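Local coordinates for N-acetyltransferase family protein (Bacillus anthracis, PDB 3LNB) that catalyses transfer of the acetyl group from acetyl-coenzyme A to arylamines and related substrates, and inactivates the sulfonamide drug sulfamethoxazole, at residues N34-F39 with M111-Q116; E88-Q93 with N103-Y108; I140-H145 with F221-I226. The protein carries 1 engineered substitution. One frame throughout, in Å; residues are numbered along the deposited sequence.

In the fold
Contacts 1 and 2 lie in the helical part of the protein and share helix 99-112, whereas contact 3 lies in the large antiparallel sheet. Contact 1 is only partly buried: an amide meets a carboxylate-bearing side chain, a thiol and a formic acid molecule at the end of that helix. Contact 2 is fully buried and purely aliphatic, three leucines meeting through their methyl groups. Contact 3 is also apolar, but it adds an aromatic face and opens toward the surface at one end. The three adjoin one another: Y108 packs on L35, I141 lies against helix 99-112, and Q116 pairs with H144 within the sheet.

Contact 1: residues N34-F39 with M111-Q116; sequences NLQKEF and MDCGFQ. With FMT (formic acid), chain D.
Q36 reaches from the first turn of helix 34-42 over D112 to C113, where helix 99-112 ends. Its CG is anti to the carbonyl carbon (chi1 -76°) and its chain then runs on extended, which carries the amide past the flank of D112. The methylene CG and the amide carbon CD both rest on the aspartate CB: Q36 CG lies 3.6 Å from D112 CB, and Q36 CD sits 3.7 Å from the same D112 CB. The two side chains meet at a slant, with the amide and carboxylate planes 70° apart, so the polar groups are not stacked. D112 instead sends OD2 back toward the start of the other helix, 3.9 Å from L35 CB. There OD2 is hydrogen-bonded to T33 OG1, a hydroxyl that is also bonded to the backbone N of Q36.

At the far end of the glutamine, NE2 has two acceptors. The stronger is O1 of a formic acid molecule, probably from the crystallisation liquor, at 2.9 Å from Q36 NE2 with an angle of 140° at the hydrogen. The other is C113 SG, a weak bond of 3.5 Å from Q36 NE2. The formic acid also accepts a bond from the backbone of I50 and so bridges that loop to the glutamine. Just after C113 the chain leaves the helix through a Schellman motif, in which G114 takes up a positive phi and its N bonds to M111 O.

Beyond the contact, L35 continues onto Y108 and F109 of helix 99-112 and onto V87 of helix 83-92. F39 stacks its ring on F109 and packs against helix 55-65, while Q116 leads into strand 116-126 and pairs through its backbone with H144.

Contact 2: residues E88-Q93 with N103-Y108; sequences EKLLIQ and NSLLYY
Between L105 and the pair L90 and L91 no flat group intervenes; the flat groups of segment 103-108, Y107 and Y108, lie further round helix 99-112, set off from the leucine contact. Y107 CD2 lies over one face of the Y108 ring, 3.8 Å above its plane and toward the rim. The Y107 ring has S104 O and Y108 CE1 at its edge, both in its plane.

The leucines meet almost entirely through one methyl group. L105 CD2 lies 3.9 Å from L90 CD2 and again 3.9 Å from L91 CD2, so it fits between two consecutive residues of helix 83-92. L90 also presents its CB, 4.0 Å from L105 CD2, and L91 brings its branch carbon close as well, with L91 CG 4.2 Å from L105 CD2. With CG anti to the backbone N (chi1 176°), the L105 side chain reaches out across the gap; the nearest CA atoms of the two segments, those of L90 and L105, are 8.4 Å apart. L90 runs past L105 in the opposite sense, whereas L91 meets it at an angle.

This is packing within the helical N-terminal region of the arylamine N-acetyltransferase fold, whose helix 99-112 probably begins with the catalytic cysteine, as in other members of the family. N103 on that helix donates to D153 OD1; D153, together with H138, matches the Cys-His-Asp triad expected for the family.

Helix 83-92 closes with a wider pi-type turn, in which Q93 N bonds to E88 O at 2.9 Å. Within this turn L90 O is taken by R42 NE of helix 34-42, which L91 also touches through its side chain.

Contact 3: residues I140-H145 with F221-I226; sequences IIILHH and FTLDPI
I140 sets its terminal methyl over the face of the F221 ring, and this is the tight end of the contact. The CD1 of I140 is 4.0 Å from the F221 ring centroid and 17° off the ring normal, a CH-pi contact, with F221 CG the closest ring atom to I140 CD1 at 3.9 Å. Both side chains have their first torsion near +60°, which puts I140 CG1 and F221 CG each between its own backbone N and carbonyl carbon, and the two cross at about a right angle. I142 adds its CD1, which meets F221 CE2 obliquely at 4.0 Å. On the ring's further surroundings, H191 and V151 also pack against F221.

Toward the surface the fit slackens. L223, partly exposed, reaches I142 only through its tip, with L223 CD2 4.3 Å from I142 CG1, and F167 touches both residues. Next to it T222 and D224 turn to each other rather than across: D224 N makes a weak bond to T222 OG1.

The strands 140-145 and 221-225 belong to one antiparallel sheet but are separated in it by strand 116-126. The axes of the two short segments are 72° apart, consistent with a strongly curled, barrel-like sheet, as in the second domain of other arylamine N-acetyltransferases. The side chain of I140 also touches D153, of the probable catalytic triad, and lies about 8 Å from bound coenzyme A. Made of aliphatic groups and one aromatic ring, the contact depends on shape and burial rather than on directed bonds.

Contact 1: residues N34-F39 with M111-Q116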
loop_
_atom_site.group_PDB
_atom_site.type_symbol
_atom_site.label_atom_id
_atom_site.label_comp_id
_atom_site.label_asym_id
_atom_site.label_seq_id
_atom_site.Cartn_x
_atom_site.Cartn_y
_atom_site.Cartn_z
ATOM N N ASN A 34 -21.079 -6.487 -4.427
ATOM C CA ASN A 34 -21.152 -5.047 -4.243
ATOM C C ASN A 34 -19.738 -4.482 -4.225
ATOM O O ASN A 34 -19.457 -3.464 -4.861
ATOM C CB ASN A 34 -21.857 -4.701 -2.928
ATOM C CG ASN A 34 -21.960 -3.207 -2.703
ATOM O OD1 ASN A 34 -20.979 -2.544 -2.338
ATOM N ND2 ASN A 34 -23.146 -2.657 -2.939
ATOM N N LEU A 35 -18.850 -5.153 -3.495
ATOM C CA LEU A 35 -17.460 -4.724 -3.398
ATOM C C LEU A 35 -16.827 -4.650 -4.789
ATOM O O LEU A 35 -16.174 -3.664 -5.120
ATOM C CB LEU A 35 -16.661 -5.690 -2.512
ATOM C CG LEU A 35 -15.215 -5.306 -2.145
ATOM C CD1 LEU A 35 -14.693 -6.261 -1.084
ATOM C CD2 LEU A 35 -14.315 -5.354 -3.366
ATOM N N GLN A 36 -17.008 -5.694 -5.594
ATOM C CA GLN A 36 -16.446 -5.712 -6.940
ATOM C C GLN A 36 -16.957 -4.536 -7.764
ATOM O O GLN A 36 -16.187 -3.859 -8.443
ATOM C CB GLN A 36 -16.794 -7.020 -7.658
ATOM C CG GLN A 36 -15.976 -8.229 -7.212
ATOM C CD GLN A 36 -16.294 -9.478 -8.024
ATOM O OE1 GLN A 36 -17.434 -9.932 -8.059
ATOM N NE2 GLN A 36 -15.280 -10.034 -8.680
ATOM N N LYS A 37 -18.264 -4.303 -7.703
ATOM C CA LYS A 37 -18.880 -3.209 -8.438
ATOM C C LYS A 37 -18.291 -1.874 -8.006
ATOM O O LYS A 37 -17.919 -1.062 -8.844
ATOM C CB LYS A 37 -20.393 -3.202 -8.210
ATOM C CG LYS A 37 -21.102 -4.469 -8.679
ATOM C CD LYS A 37 -22.599 -4.379 -8.395
ATOM C CE LYS A 37 -23.310 -5.687 -8.694
ATOM N NZ LYS A 37 -24.751 -5.596 -8.320
ATOM N N GLU A 38 -18.207 -1.652 -6.694
ATOM C CA GLU A 38 -17.659 -0.400 -6.179
ATOM C C GLU A 38 -16.175 -0.287 -6.483
ATOM O O GLU A 38 -15.662 0.804 -6.750
ATOM C CB GLU A 38 -17.859 -0.296 -4.665
ATOM C CG GLU A 38 -19.306 -0.161 -4.201
ATOM C CD GLU A 38 -19.989 1.090 -4.738
ATOM O OE1 GLU A 38 -19.358 2.167 -4.763
ATOM O OE2 GLU A 38 -21.171 0.998 -5.123
ATOM N N PHE A 39 -15.481 -1.417 -6.426
ATOM C CA PHE A 39 -14.049 -1.431 -6.685
ATOM C C PHE A 39 -13.782 -0.938 -8.107
ATOM O O PHE A 39 -12.987 -0.023 -8.312
ATOM C CB PHE A 39 -13.490 -2.847 -6.506
ATOM C CG PHE A 39 -11.999 -2.893 -6.359
ATOM C CD1 PHE A 39 -11.404 -2.627 -5.131
ATOM C CD2 PHE A 39 -11.188 -3.176 -7.451
ATOM C CE1 PHE A 39 -10.020 -2.641 -4.993
ATOM C CE2 PHE A 39 -9.805 -3.194 -7.325
ATOM C CZ PHE A 39 -9.217 -2.926 -6.096
ATOM N N MET A 111 -10.273 -12.075 -3.689
ATOM C CA MET A 111 -10.974 -13.281 -3.262
ATOM C C MET A 111 -12.270 -13.351 -4.073
ATOM O O MET A 111 -12.636 -14.410 -4.580
ATOM C CB MET A 111 -11.292 -13.241 -1.762
ATOM C CG MET A 111 -10.122 -13.601 -0.833
ATOM S SD MET A 111 -9.567 -15.343 -0.937
ATOM C CE MET A 111 -10.890 -16.166 -0.033
ATOM N N ASP A 112 -12.960 -12.220 -4.198
ATOM C CA ASP A 112 -14.199 -12.180 -4.968
ATOM C C ASP A 112 -13.928 -12.552 -6.420
ATOM O O ASP A 112 -14.783 -13.135 -7.090
ATOM C CB ASP A 112 -14.831 -10.792 -4.915
ATOM C CG ASP A 112 -15.599 -10.551 -3.635
ATOM O OD1 ASP A 112 -15.692 -11.483 -2.809
ATOM O OD2 ASP A 112 -16.117 -9.429 -3.463
ATOM N N CYS A 113 -12.735 -12.213 -6.896
ATOM C CA CYS A 113 -12.344 -12.521 -8.259
ATOM C C CYS A 113 -11.883 -13.970 -8.380
ATOM O O CYS A 113 -11.583 -14.440 -9.472
ATOM C CB CYS A 113 -11.244 -11.561 -8.727
ATOM S SG CYS A 113 -11.854 -9.888 -9.072
ATOM N N GLY A 114 -11.823 -14.669 -7.251
ATOM C CA GLY A 114 -11.439 -16.073 -7.262
ATOM C C GLY A 114 -9.961 -16.426 -7.265
ATOM O O GLY A 114 -9.591 -17.507 -7.730
ATOM N N PHE A 115 -9.106 -15.534 -6.772
ATOM C CA PHE A 115 -7.679 -15.836 -6.726
ATOM C C PHE A 115 -7.348 -16.559 -5.429
ATOM O O PHE A 115 -8.083 -16.453 -4.445
ATOM C CB PHE A 115 -6.826 -14.566 -6.797
ATOM C CG PHE A 115 -6.781 -13.930 -8.158
ATOM C CD1 PHE A 115 -7.745 -13.007 -8.543
ATOM C CD2 PHE A 115 -5.770 -14.258 -9.055
ATOM C CE1 PHE A 115 -7.705 -12.414 -9.806
ATOM C CE2 PHE A 115 -5.718 -13.675 -10.321
ATOM C CZ PHE A 115 -6.686 -12.751 -10.700
ATOM N N GLN A 116 -6.245 -17.303 -5.448
ATOM C CA GLN A 116 -5.763 -18.016 -4.273
ATOM C C GLN A 116 -4.844 -17.014 -3.569
ATOM O O GLN A 116 -3.652 -16.916 -3.882
ATOM C CB GLN A 116 -4.950 -19.251 -4.678
ATOM C CG GLN A 116 -5.742 -20.388 -5.287
ATOM C CD GLN A 116 -4.837 -21.532 -5.735
ATOM O OE1 GLN A 116 -4.544 -21.685 -6.923
ATOM N NE2 GLN A 116 -4.373 -22.329 -4.777
HETATM C C FMT D . -14.080 -12.345 -11.393
HETATM O O1 FMT D . -14.989 -11.609 -11.065
HETATM O O2 FMT D . -12.985 -11.845 -11.992
#

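Contact 2: residues E88-Q93 with N103-Y108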
loop_
_atom_site.group_PDB
_atom_site.type_symbol
_atom_site.label_atom_id
_atom_site.label_comp_id
_atom_site.label_asym_id
_atom_site.label_seq_id
_atom_site.Cartn_x
_atom_site.Cartn_y
_atom_site.Cartn_z
ATOM N N GLU A 88 -16.678 1.139 2.458
ATOM C CA GLU A 88 -17.242 2.438 2.819
ATOM C C GLU A 88 -16.205 3.556 2.770
ATOM O O GLU A 88 -16.427 4.597 2.155
ATOM C CB GLU A 88 -17.837 2.390 4.222
ATOM C CG GLU A 88 -18.654 3.627 4.575
ATOM C CD GLU A 88 -19.814 3.827 3.616
ATOM O OE1 GLU A 88 -20.477 2.819 3.282
ATOM O OE2 GLU A 88 -20.069 4.981 3.201
ATOM N N LYS A 89 -15.065 3.336 3.414
ATOM C CA LYS A 89 -14.025 4.354 3.457
ATOM C C LYS A 89 -13.275 4.594 2.150
ATOM O O LYS A 89 -13.342 5.691 1.597
ATOM C CB LYS A 89 -13.011 4.037 4.565
ATOM C CG LYS A 89 -11.904 5.072 4.706
ATOM C CD LYS A 89 -10.885 4.681 5.769
ATOM C CE LYS A 89 -9.713 5.673 5.781
ATOM N NZ LYS A 89 -8.609 5.274 6.695
ATOM N N LEU A 90 -12.573 3.576 1.658
ATOM C CA LEU A 90 -11.773 3.719 0.444
ATOM C C LEU A 90 -12.487 3.797 -0.893
ATOM O O LEU A 90 -11.957 4.379 -1.840
ATOM C CB LEU A 90 -10.727 2.609 0.359
ATOM C CG LEU A 90 -9.517 2.724 1.281
ATOM C CD1 LEU A 90 -9.943 2.485 2.707
ATOM C CD2 LEU A 90 -8.465 1.712 0.862
ATOM N N LEU A 91 -13.669 3.206 -0.994
ATOM C CA LEU A 91 -14.371 3.252 -2.262
ATOM C C LEU A 91 -15.481 4.295 -2.282
ATOM O O LEU A 91 -15.423 5.250 -3.052
ATOM C CB LEU A 91 -14.932 1.867 -2.607
ATOM C CG LEU A 91 -13.889 0.743 -2.608
ATOM C CD1 LEU A 91 -14.524 -0.560 -3.066
ATOM C CD2 LEU A 91 -12.727 1.113 -3.516
ATOM N N ILE A 92 -16.481 4.122 -1.423
ATOM C CA ILE A 92 -17.609 5.046 -1.375
ATOM C C ILE A 92 -17.277 6.486 -0.973
ATOM O O ILE A 92 -17.670 7.427 -1.664
ATOM C CB ILE A 92 -18.708 4.485 -0.453
ATOM C CG1 ILE A 92 -19.245 3.181 -1.051
ATOM C CG2 ILE A 92 -19.833 5.505 -0.269
ATOM C CD1 ILE A 92 -20.140 2.410 -0.115
ATOM N N GLN A 93 -16.553 6.668 0.127
ATOM C CA GLN A 93 -16.219 8.015 0.578
ATOM C C GLN A 93 -14.962 8.536 -0.116
ATOM O O GLN A 93 -14.426 9.587 0.240
ATOM C CB GLN A 93 -16.050 8.026 2.102
ATOM C CG GLN A 93 -17.283 7.486 2.839
ATOM C CD GLN A 93 -17.086 7.369 4.345
ATOM O OE1 GLN A 93 -16.033 6.941 4.810
ATOM N NE2 GLN A 93 -18.114 7.726 5.112
ATOM N N ASN A 103 -4.179 -3.113 1.251
ATOM C CA ASN A 103 -4.029 -4.526 0.930
ATOM C C ASN A 103 -5.136 -5.427 1.464
ATOM O O ASN A 103 -5.360 -6.505 0.928
ATOM C CB ASN A 103 -2.660 -5.042 1.375
ATOM C CG ASN A 103 -1.541 -4.568 0.458
ATOM O OD1 ASN A 103 -1.747 -4.379 -0.743
ATOM N ND2 ASN A 103 -0.351 -4.388 1.014
ATOM N N SER A 104 -5.818 -5.003 2.521
ATOM C CA SER A 104 -6.921 -5.802 3.036
ATOM C C SER A 104 -8.054 -5.697 2.013
ATOM O O SER A 104 -8.705 -6.688 1.689
ATOM C CB SER A 104 -7.395 -5.281 4.397
ATOM O OG SER A 104 -6.559 -5.738 5.446
ATOM N N LEU A 105 -8.274 -4.492 1.501
ATOM C CA LEU A 105 -9.313 -4.270 0.501
ATOM C C LEU A 105 -9.012 -5.074 -0.752
ATOM O O LEU A 105 -9.874 -5.791 -1.265
ATOM C CB LEU A 105 -9.412 -2.787 0.139
ATOM C CG LEU A 105 -10.406 -2.464 -0.984
ATOM C CD1 LEU A 105 -11.824 -2.856 -0.564
ATOM C CD2 LEU A 105 -10.338 -0.988 -1.305
ATOM N N LEU A 106 -7.784 -4.954 -1.247
ATOM C CA LEU A 106 -7.384 -5.688 -2.440
ATOM C C LEU A 106 -7.542 -7.189 -2.195
ATOM O O LEU A 106 -7.913 -7.934 -3.100
ATOM C CB LEU A 106 -5.931 -5.366 -2.808
ATOM C CG LEU A 106 -5.353 -6.132 -4.004
ATOM C CD1 LEU A 106 -6.225 -5.907 -5.231
ATOM C CD2 LEU A 106 -3.932 -5.665 -4.278
ATOM N N TYR A 107 -7.254 -7.629 -0.974
ATOM C CA TYR A 107 -7.389 -9.041 -0.636
ATOM C C TYR A 107 -8.832 -9.472 -0.890
ATOM O O TYR A 107 -9.086 -10.433 -1.617
ATOM C CB TYR A 107 -7.038 -9.288 0.837
ATOM C CG TYR A 107 -7.575 -10.601 1.373
ATOM C CD1 TYR A 107 -6.952 -11.815 1.075
ATOM C CD2 TYR A 107 -8.751 -10.633 2.124
ATOM C CE1 TYR A 107 -7.493 -13.034 1.505
ATOM C CE2 TYR A 107 -9.302 -11.842 2.561
ATOM C CZ TYR A 107 -8.670 -13.039 2.244
ATOM O OH TYR A 107 -9.252 -14.228 2.622
ATOM N N TYR A 108 -9.775 -8.760 -0.281
ATOM C CA TYR A 108 -11.183 -9.083 -0.450
ATOM C C TYR A 108 -11.565 -9.076 -1.923
ATOM O O TYR A 108 -12.253 -9.981 -2.391
ATOM C CB TYR A 108 -12.067 -8.094 0.319
ATOM C CG TYR A 108 -12.064 -8.316 1.814
ATOM C CD1 TYR A 108 -12.392 -9.561 2.348
ATOM C CD2 TYR A 108 -11.731 -7.290 2.695
ATOM C CE1 TYR A 108 -12.391 -9.785 3.729
ATOM C CE2 TYR A 108 -11.722 -7.502 4.082
ATOM C CZ TYR A 108 -12.056 -8.751 4.588
ATOM O OH TYR A 108 -12.071 -8.973 5.952
#

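Contact 3: residues I140-H145 with F221-I226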
loop_
_atom_site.group_PDB
_atom_site.type_symbol
_atom_site.label_atom_id
_atom_site.label_comp_id
_atom_site.label_asym_id
_atom_site.label_seq_id
_atom_site.Cartn_x
_atom_site.Cartn_y
_atom_site.Cartn_z
ATOM N N ILE A 140 0.751 -7.463 3.557
ATOM C CA ILE A 140 0.810 -7.713 2.122
ATOM C C ILE A 140 0.025 -8.958 1.758
ATOM O O ILE A 140 -0.449 -9.681 2.634
ATOM C CB ILE A 140 2.260 -7.885 1.634
ATOM C CG1 ILE A 140 2.896 -9.100 2.304
ATOM C CG2 ILE A 140 3.063 -6.622 1.936
ATOM C CD1 ILE A 140 4.323 -9.360 1.870
ATOM N N ILE A 141 -0.102 -9.198 0.455
ATOM C CA ILE A 141 -0.835 -10.344 -0.066
ATOM C C ILE A 141 0.081 -11.338 -0.766
ATOM O O ILE A 141 0.984 -10.949 -1.503
ATOM C CB ILE A 141 -1.902 -9.896 -1.101
ATOM C CG1 ILE A 141 -2.984 -9.058 -0.419
ATOM C CG2 ILE A 141 -2.512 -11.109 -1.786
ATOM C CD1 ILE A 141 -3.887 -8.329 -1.400
ATOM N N ILE A 142 -0.153 -12.623 -0.526
ATOM C CA ILE A 142 0.614 -13.664 -1.193
ATOM C C ILE A 142 -0.390 -14.372 -2.102
ATOM O O ILE A 142 -1.437 -14.824 -1.646
ATOM C CB ILE A 142 1.219 -14.675 -0.191
ATOM C CG1 ILE A 142 2.173 -13.955 0.766
ATOM C CG2 ILE A 142 1.947 -15.782 -0.942
ATOM C CD1 ILE A 142 3.308 -13.220 0.076
ATOM N N LEU A 143 -0.072 -14.436 -3.389
ATOM C CA LEU A 143 -0.940 -15.063 -4.380
ATOM C C LEU A 143 -0.314 -16.322 -4.957
ATOM O O LEU A 143 0.867 -16.326 -5.315
ATOM C CB LEU A 143 -1.219 -14.091 -5.541
ATOM C CG LEU A 143 -1.833 -14.737 -6.797
ATOM C CD1 LEU A 143 -3.318 -14.964 -6.575
ATOM C CD2 LEU A 143 -1.619 -13.856 -8.017
ATOM N N HIS A 144 -1.108 -17.385 -5.043
ATOM C CA HIS A 144 -0.630 -18.633 -5.618
ATOM C C HIS A 144 -1.306 -18.777 -6.972
ATOM O O HIS A 144 -2.533 -18.831 -7.057
ATOM C CB HIS A 144 -0.993 -19.836 -4.747
ATOM C CG HIS A 144 -0.279 -21.088 -5.143
ATOM N ND1 HIS A 144 1.074 -21.263 -4.943
ATOM C CD2 HIS A 144 -0.709 -22.196 -5.791
ATOM C CE1 HIS A 144 1.447 -22.423 -5.453
ATOM N NE2 HIS A 144 0.384 -23.008 -5.975
ATOM N N HIS A 145 -0.502 -18.846 -8.027
ATOM C CA HIS A 145 -1.037 -18.960 -9.374
ATOM C C HIS A 145 -0.183 -19.861 -10.257
ATOM O O HIS A 145 1.009 -19.618 -10.439
ATOM C CB HIS A 145 -1.135 -17.567 -10.008
ATOM C CG HIS A 145 -1.575 -17.585 -11.437
ATOM N ND1 HIS A 145 -2.854 -17.927 -11.817
ATOM C CD2 HIS A 145 -0.893 -17.350 -12.583
ATOM C CE1 HIS A 145 -2.942 -17.904 -13.136
ATOM N NE2 HIS A 145 -1.764 -17.558 -13.624
ATOM N N PHE A 221 9.282 -10.519 5.740
ATOM C CA PHE A 221 7.975 -11.118 5.987
ATOM C C PHE A 221 8.073 -12.636 6.072
ATOM O O PHE A 221 9.126 -13.218 5.802
ATOM C CB PHE A 221 6.957 -10.718 4.902
ATOM C CG PHE A 221 7.279 -11.232 3.524
ATOM C CD1 PHE A 221 8.214 -10.585 2.718
ATOM C CD2 PHE A 221 6.643 -12.368 3.030
ATOM C CE1 PHE A 221 8.509 -11.062 1.439
ATOM C CE2 PHE A 221 6.933 -12.854 1.749
ATOM C CZ PHE A 221 7.863 -12.202 0.955
ATOM N N THR A 222 6.973 -13.261 6.483
ATOM C CA THR A 222 6.888 -14.715 6.598
ATOM C C THR A 222 5.642 -15.142 5.828
ATOM O O THR A 222 4.909 -14.298 5.312
ATOM C CB THR A 222 6.729 -15.174 8.066
ATOM O OG1 THR A 222 5.425 -14.820 8.538
ATOM C CG2 THR A 222 7.776 -14.519 8.951
ATOM N N LEU A 223 5.401 -16.443 5.746
ATOM C CA LEU A 223 4.234 -16.936 5.035
ATOM C C LEU A 223 3.123 -17.383 5.999
ATOM O O LEU A 223 2.239 -18.157 5.628
ATOM C CB LEU A 223 4.638 -18.078 4.083
ATOM C CG LEU A 223 5.746 -17.709 3.077
ATOM C CD1 LEU A 223 6.003 -18.869 2.137
ATOM C CD2 LEU A 223 5.348 -16.473 2.276
ATOM N N ASP A 224 3.172 -16.884 7.233
ATOM C CA ASP A 224 2.150 -17.195 8.234
ATOM C C ASP A 224 0.902 -16.350 7.950
ATOM O O ASP A 224 0.943 -15.123 8.048
ATOM C CB ASP A 224 2.640 -16.865 9.653
ATOM C CG ASP A 224 3.908 -17.608 10.033
ATOM O OD1 ASP A 224 4.010 -18.818 9.738
ATOM O OD2 ASP A 224 4.801 -16.981 10.646
ATOM N N PRO A 225 -0.223 -16.997 7.607
ATOM C CA PRO A 225 -1.498 -16.334 7.303
ATOM C C PRO A 225 -2.056 -15.530 8.478
ATOM O O PRO A 225 -2.091 -16.019 9.606
ATOM C CB PRO A 225 -2.428 -17.497 6.956
ATOM C CG PRO A 225 -1.497 -18.557 6.468
ATOM C CD PRO A 225 -0.338 -18.454 7.425
ATOM N N ILE A 226 -2.503 -14.306 8.209
ATOM C CA ILE A 226 -3.072 -13.471 9.259
ATOM C C ILE A 226 -4.535 -13.152 8.973
ATOM O O ILE A 226 -4.930 -12.960 7.821
ATOM C CB ILE A 226 -2.279 -12.153 9.427
ATOM C CG1 ILE A 226 -2.322 -11.336 8.136
ATOM C CG2 ILE A 226 -0.844 -12.472 9.819
ATOM C CD1 ILE A 226 -1.540 -10.031 8.209
#